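Local coordinates for protein propionate kinase (Francisella tularensis subsp. tularensis, PDB 3KHY) that probably phosphorylates acetate or propionate with ATP and magnesium, giving the acyl phosphate and ADP in a reversible reaction, at residues Lys78-Gly83 with Glu379-Ile384; Met1-Val6 with Phe16-Pro21. All coordinates share one frame; numbering follows the deposited sequence.

The two contacts meet in one mixed sheet of the acetokinase fold, a member of the actin-like ATPase clan, with centres about 8 Å apart. Interaction 2 pairs the first two strands, and interaction 1 lays the C-terminal helix against strand 79-86, which runs parallel to strand 3-9. Probable backbone hydrogen bonds join the contacts at Glu3, whose O lies 2.8 Å from Val80 N and whose N lies 2.9 Å from Lys78 O; Leu5 continues the pairing to Ala81 and Gly83. Ile4 and Val6 also touch helix 372-382, through Thr380 and Ile376. Arg85, predicted to bind the substrate, has its side chain about 8 Å from Gly83 and about 6 Å from that of Val6.

Interaction 1 of 2, residues Lys78-Gly83 with Glu379-Ile384; sequences KIVAIG and ETQNLI
Helix 372-382, the last of the acetokinase fold, lies across one face of the sheet, with its C-terminal part and the chain terminus resting on strand 79-86. Thr380 is the buried helix residue that faces the strand. Its CG2 lies 3.7 Å from Ala81 CB, while OG1 sits 3.4 Å from Gly83 CA, where the lack of a side chain lets the helix come close. OG1 forms its hydrogen bond within the helix, to Ile376 O, which leaves the methyl to face Ala81; with CG2 anti to the backbone N and OG1 beside it (chi1 -63°), both roles are met at once. Farther along the chain, the C-terminal Ile384 folds back over the strand. Its CD1 sits over both methyls of Val80, 3.4 Å from CG1 and 3.5 Å from CG2, the former tighter than usual van der Waals contact. The same CD1 stands 3.8 Å from Ala81 CB, and Ile384 CG2 is 3.9 Å from that methyl. At the margin, Gln381 OE1 comes within 4.3 Å of Val80 CG1 and has no polar partner in the model. No hydrogen bond spans the two segments, so the helix end is held by methyl packing and close fit.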
loop_
_atom_site.group_PDB
_atom_site.type_symbol
_atom_site.label_atom_id
_atom_site.label_comp_id
_atom_site.label_asym_id
_atom_site.label_seq_id
_atom_site.Cartn_x
_atom_site.Cartn_y
_atom_site.Cartn_z
ATOM N N LYS A 78 -35.938 6.672 30.541
ATOM C CA LYS A 78 -36.064 7.234 29.203
ATOM C C LYS A 78 -35.329 6.413 28.145
ATOM O O LYS A 78 -35.497 6.638 26.946
ATOM C CB LYS A 78 -35.567 8.685 29.182
ATOM C CG LYS A 78 -36.407 9.638 30.019
ATOM C CD LYS A 78 -35.909 11.070 29.897
ATOM C CE LYS A 78 -36.723 12.010 30.778
ATOM N NZ LYS A 78 -36.296 13.429 30.644
ATOM N N ILE A 79 -34.519 5.458 28.587
ATOM C CA ILE A 79 -33.698 4.686 27.662
ATOM C C ILE A 79 -34.510 3.595 26.981
ATOM O O ILE A 79 -35.171 2.805 27.648
ATOM C CB ILE A 79 -32.476 4.070 28.365
ATOM C CG1 ILE A 79 -31.541 5.178 28.845
ATOM C CG2 ILE A 79 -31.737 3.124 27.423
ATOM C CD1 ILE A 79 -30.418 4.692 29.724
ATOM N N VAL A 80 -34.455 3.553 25.651
ATOM C CA VAL A 80 -35.256 2.599 24.884
ATOM C C VAL A 80 -34.421 1.476 24.274
ATOM O O VAL A 80 -34.957 0.443 23.887
ATOM C CB VAL A 80 -36.068 3.304 23.777
ATOM C CG1 VAL A 80 -35.145 3.951 22.774
ATOM C CG2 VAL A 80 -36.999 2.324 23.088
ATOM N N ALA A 81 -33.111 1.675 24.179
ATOM C CA ALA A 81 -32.237 0.634 23.646
ATOM C C ALA A 81 -30.769 0.916 23.932
ATOM O O ALA A 81 -30.410 2.018 24.354
ATOM C CB ALA A 81 -32.464 0.456 22.151
ATOM N N ILE A 82 -29.932 -0.094 23.703
ATOM C CA ILE A 82 -28.486 0.027 23.866
ATOM C C ILE A 82 -27.771 -0.276 22.547
ATOM O O ILE A 82 -28.002 -1.321 21.932
ATOM C CB ILE A 82 -27.967 -0.940 24.943
ATOM C CG1 ILE A 82 -28.693 -0.699 26.269
ATOM C CG2 ILE A 82 -26.462 -0.801 25.124
ATOM C CD1 ILE A 82 -28.392 -1.745 27.313
ATOM N N GLY A 83 -26.913 0.641 22.107
ATOM C CA GLY A 83 -26.127 0.426 20.902
ATOM C C GLY A 83 -24.667 0.183 21.231
ATOM O O GLY A 83 -24.064 0.958 21.971
ATOM N N GLU A 379 -28.466 4.395 14.144
ATOM C CA GLU A 379 -28.537 3.027 13.637
ATOM C C GLU A 379 -29.378 2.151 14.553
ATOM O O GLU A 379 -30.124 1.277 14.104
ATOM C CB GLU A 379 -27.129 2.438 13.535
ATOM C CG GLU A 379 -26.325 3.019 12.404
ATOM C CD GLU A 379 -26.795 2.478 11.082
ATOM O OE1 GLU A 379 -26.695 1.248 10.893
ATOM O OE2 GLU A 379 -27.281 3.271 10.250
ATOM N N THR A 380 -29.234 2.383 15.850
ATOM C CA THR A 380 -29.946 1.597 16.855
ATOM C C THR A 380 -31.442 1.918 16.830
ATOM O O THR A 380 -32.275 1.020 16.746
ATOM C CB THR A 380 -29.359 1.850 18.258
ATOM O OG1 THR A 380 -27.990 1.417 18.282
ATOM C CG2 THR A 380 -30.156 1.093 19.332
ATOM N N GLN A 381 -31.768 3.204 16.880
ATOM C CA GLN A 381 -33.148 3.670 16.783
ATOM C C GLN A 381 -33.856 3.074 15.559
ATOM O O GLN A 381 -35.024 2.683 15.625
ATOM C CB GLN A 381 -33.169 5.197 16.701
ATOM C CG GLN A 381 -34.541 5.800 16.426
ATOM C CD GLN A 381 -35.472 5.689 17.610
ATOM O OE1 GLN A 381 -35.029 5.538 18.750
ATOM N NE2 GLN A 381 -36.773 5.768 17.351
ATOM N N ASN A 382 -33.138 3.003 14.445
ATOM C CA ASN A 382 -33.698 2.502 13.200
ATOM C C ASN A 382 -34.204 1.065 13.305
ATOM O O ASN A 382 -35.096 0.665 12.562
ATOM C CB ASN A 382 -32.668 2.611 12.075
ATOM C CG ASN A 382 -33.235 2.203 10.728
ATOM O OD1 ASN A 382 -32.692 1.328 10.053
ATOM N ND2 ASN A 382 -34.335 2.833 10.334
ATOM N N LEU A 383 -33.644 0.301 14.237
ATOM C CA LEU A 383 -33.978 -1.116 14.364
ATOM C C LEU A 383 -34.968 -1.461 15.479
ATOM O O LEU A 383 -35.305 -2.631 15.652
ATOM C CB LEU A 383 -32.714 -1.947 14.572
ATOM C CG LEU A 383 -31.717 -2.022 13.422
ATOM C CD1 LEU A 383 -30.444 -2.705 13.892
ATOM C CD2 LEU A 383 -32.336 -2.759 12.252
ATOM N N ILE A 384 -35.424 -0.471 16.238
ATOM C CA ILE A 384 -36.306 -0.750 17.374
ATOM C C ILE A 384 -37.701 -0.155 17.201
ATOM O O ILE A 384 -38.158 0.068 16.081
ATOM C CB ILE A 384 -35.713 -0.243 18.702
ATOM C CG1 ILE A 384 -35.741 1.283 18.750
ATOM C CG2 ILE A 384 -34.296 -0.776 18.906
ATOM C CD1 ILE A 384 -35.274 1.845 20.060
#

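Interaction 2 of 2, residues Met1-Val6 with Phe16-Pro21; sequences MSEILV and FALINP
Ile4 and Ile19 form an antiparallel hydrogen-bonded pair, with Ile4 N to Ile19 O at 2.8 Å and Ile19 N to Ile4 O at 2.9 Å, both nearly straight. Val6 and Ala17 repeat the pattern: Val6 N reaches Ala17 O at 2.7 Å and 174°, whereas the return bond from Ala17 N to Val6 O is more bent at 143°. These bonds belong to the ladder of the N-terminal beta hairpin of strands 3-9 and 14-20, which lies inside the mixed sheet, between strands 25-33 and 79-86. Between these pairs Leu5 and Leu18 make a non-hydrogen-bonded pair, and CA-H...O contacts fill the intervals, among them Phe16 CA to Val6 O at 3.2 Å. Side chains divide between the two faces. On the face bearing Ile4, Val6, Ala17 and Ile19, Val6 CG2 meets Ile19 CD1 at 4.0 Å, and helix 372-382 packs against Ile4, Val6 and Ile19. On the other face Leu18 leans toward Glu3, its CG anti to the backbone N (chi1 -163°). The two side chains cross, and Glu3 OE1 comes unusually close to Leu18 CD2 and CG, so the exact placing of this carboxylate is doubtful. Asn20 OD1 accepts hydrogen bonds from the backbone N atoms of His22 and Thr23, the former an Asx-turn bond. Pro21 crosses Ile4 at about a right angle, its CG pressed to 3.5 Å from Ile4 CG1.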
loop_
_atom_site.group_PDB
_atom_site.type_symbol
_atom_site.label_atom_id
_atom_site.label_comp_id
_atom_site.label_asym_id
_atom_site.label_seq_id
_atom_site.Cartn_x
_atom_site.Cartn_y
_atom_site.Cartn_z
HETATM N N MSE A 1 -38.331 12.156 22.908
HETATM C CA MSE A 1 -37.910 12.205 24.306
HETATM C C MSE A 1 -37.121 10.971 24.740
HETATM O O MSE A 1 -36.464 10.977 25.784
HETATM C CB MSE A 1 -39.116 12.404 25.225
HETATM C CG MSE A 1 -39.440 13.865 25.499
HETATM SE SE MSE A 1 -38.131 14.735 26.666
HETATM C CE MSE A 1 -38.921 14.297 28.398
ATOM N N SER A 2 -37.190 9.917 23.933
ATOM C CA SER A 2 -36.489 8.674 24.241
ATOM C C SER A 2 -34.976 8.823 24.071
ATOM O O SER A 2 -34.500 9.709 23.357
ATOM C CB SER A 2 -37.009 7.534 23.365
ATOM O OG SER A 2 -36.720 7.774 22.002
ATOM N N GLU A 3 -34.231 7.944 24.733
ATOM C CA GLU A 3 -32.780 8.011 24.730
ATOM C C GLU A 3 -32.144 6.654 24.438
ATOM O O GLU A 3 -32.704 5.608 24.758
ATOM C CB GLU A 3 -32.279 8.567 26.067
ATOM C CG GLU A 3 -32.762 9.996 26.346
ATOM C CD GLU A 3 -32.460 10.466 27.760
ATOM O OE1 GLU A 3 -31.657 9.807 28.454
ATOM O OE2 GLU A 3 -33.029 11.496 28.180
ATOM N N ILE A 4 -30.967 6.687 23.825
ATOM C CA ILE A 4 -30.208 5.481 23.518
ATOM C C ILE A 4 -28.894 5.532 24.289
ATOM O O ILE A 4 -28.220 6.576 24.325
ATOM C CB ILE A 4 -29.865 5.412 22.024
ATOM C CG1 ILE A 4 -31.133 5.455 21.169
ATOM C CG2 ILE A 4 -29.048 4.162 21.725
ATOM C CD1 ILE A 4 -31.753 4.103 20.934
ATOM N N LEU A 5 -28.535 4.421 24.917
ATOM C CA LEU A 5 -27.265 4.322 25.612
ATOM C C LEU A 5 -26.263 3.750 24.628
ATOM O O LEU A 5 -26.465 2.659 24.115
ATOM C CB LEU A 5 -27.380 3.397 26.828
ATOM C CG LEU A 5 -26.077 3.197 27.595
ATOM C CD1 LEU A 5 -25.558 4.536 28.102
ATOM C CD2 LEU A 5 -26.267 2.219 28.742
ATOM N N VAL A 6 -25.190 4.486 24.362
ATOM C CA VAL A 6 -24.198 4.067 23.371
ATOM C C VAL A 6 -22.910 3.638 24.058
ATOM O O VAL A 6 -22.359 4.380 24.876
ATOM C CB VAL A 6 -23.905 5.197 22.364
ATOM C CG1 VAL A 6 -22.824 4.770 21.368
ATOM C CG2 VAL A 6 -25.169 5.578 21.629
ATOM N N PHE A 16 -19.003 5.567 27.208
ATOM C CA PHE A 16 -20.461 5.611 27.101
ATOM C C PHE A 16 -21.034 6.987 26.780
ATOM O O PHE A 16 -20.410 8.012 27.040
ATOM C CB PHE A 16 -21.126 5.037 28.365
ATOM C CG PHE A 16 -20.766 5.764 29.630
ATOM C CD1 PHE A 16 -21.488 6.873 30.033
ATOM C CD2 PHE A 16 -19.718 5.331 30.421
ATOM C CE1 PHE A 16 -21.169 7.538 31.200
ATOM C CE2 PHE A 16 -19.393 5.993 31.583
ATOM C CZ PHE A 16 -20.122 7.097 31.973
ATOM N N ALA A 17 -22.233 6.991 26.209
ATOM C CA ALA A 17 -22.946 8.229 25.941
ATOM C C ALA A 17 -24.442 7.984 25.959
ATOM O O ALA A 17 -24.917 6.920 25.553
ATOM C CB ALA A 17 -22.525 8.804 24.592
ATOM N N LEU A 18 -25.178 8.980 26.426
ATOM C CA LEU A 18 -26.628 8.936 26.426
ATOM C C LEU A 18 -27.113 9.943 25.401
ATOM O O LEU A 18 -26.891 11.145 25.550
ATOM C CB LEU A 18 -27.142 9.321 27.804
ATOM C CG LEU A 18 -28.583 8.947 28.125
ATOM C CD1 LEU A 18 -28.838 7.477 27.802
ATOM C CD2 LEU A 18 -28.849 9.242 29.592
ATOM N N ILE A 19 -27.771 9.458 24.356
ATOM C CA ILE A 19 -28.078 10.303 23.215
ATOM C C ILE A 19 -29.568 10.274 22.882
ATOM O O ILE A 19 -30.205 9.230 22.948
ATOM C CB ILE A 19 -27.232 9.872 21.998
ATOM C CG1 ILE A 19 -25.755 10.138 22.293
ATOM C CG2 ILE A 19 -27.666 10.598 20.714
ATOM C CD1 ILE A 19 -24.827 9.521 21.298
ATOM N N ASN A 20 -30.120 11.435 22.553
ATOM C CA ASN A 20 -31.483 11.515 22.053
ATOM C C ASN A 20 -31.428 11.563 20.543
ATOM O O ASN A 20 -31.006 12.569 19.969
ATOM C CB ASN A 20 -32.192 12.754 22.608
ATOM C CG ASN A 20 -33.643 12.843 22.163
ATOM O OD1 ASN A 20 -33.949 12.725 20.977
ATOM N ND2 ASN A 20 -34.545 13.051 23.118
ATOM N N PRO A 21 -31.846 10.467 19.890
ATOM C CA PRO A 21 -31.713 10.297 18.438
ATOM C C PRO A 21 -32.547 11.302 17.651
ATOM O O PRO A 21 -32.225 11.613 16.506
ATOM C CB PRO A 21 -32.263 8.885 18.189
ATOM C CG PRO A 21 -32.368 8.244 19.528
ATOM C CD PRO A 21 -32.556 9.339 20.515
#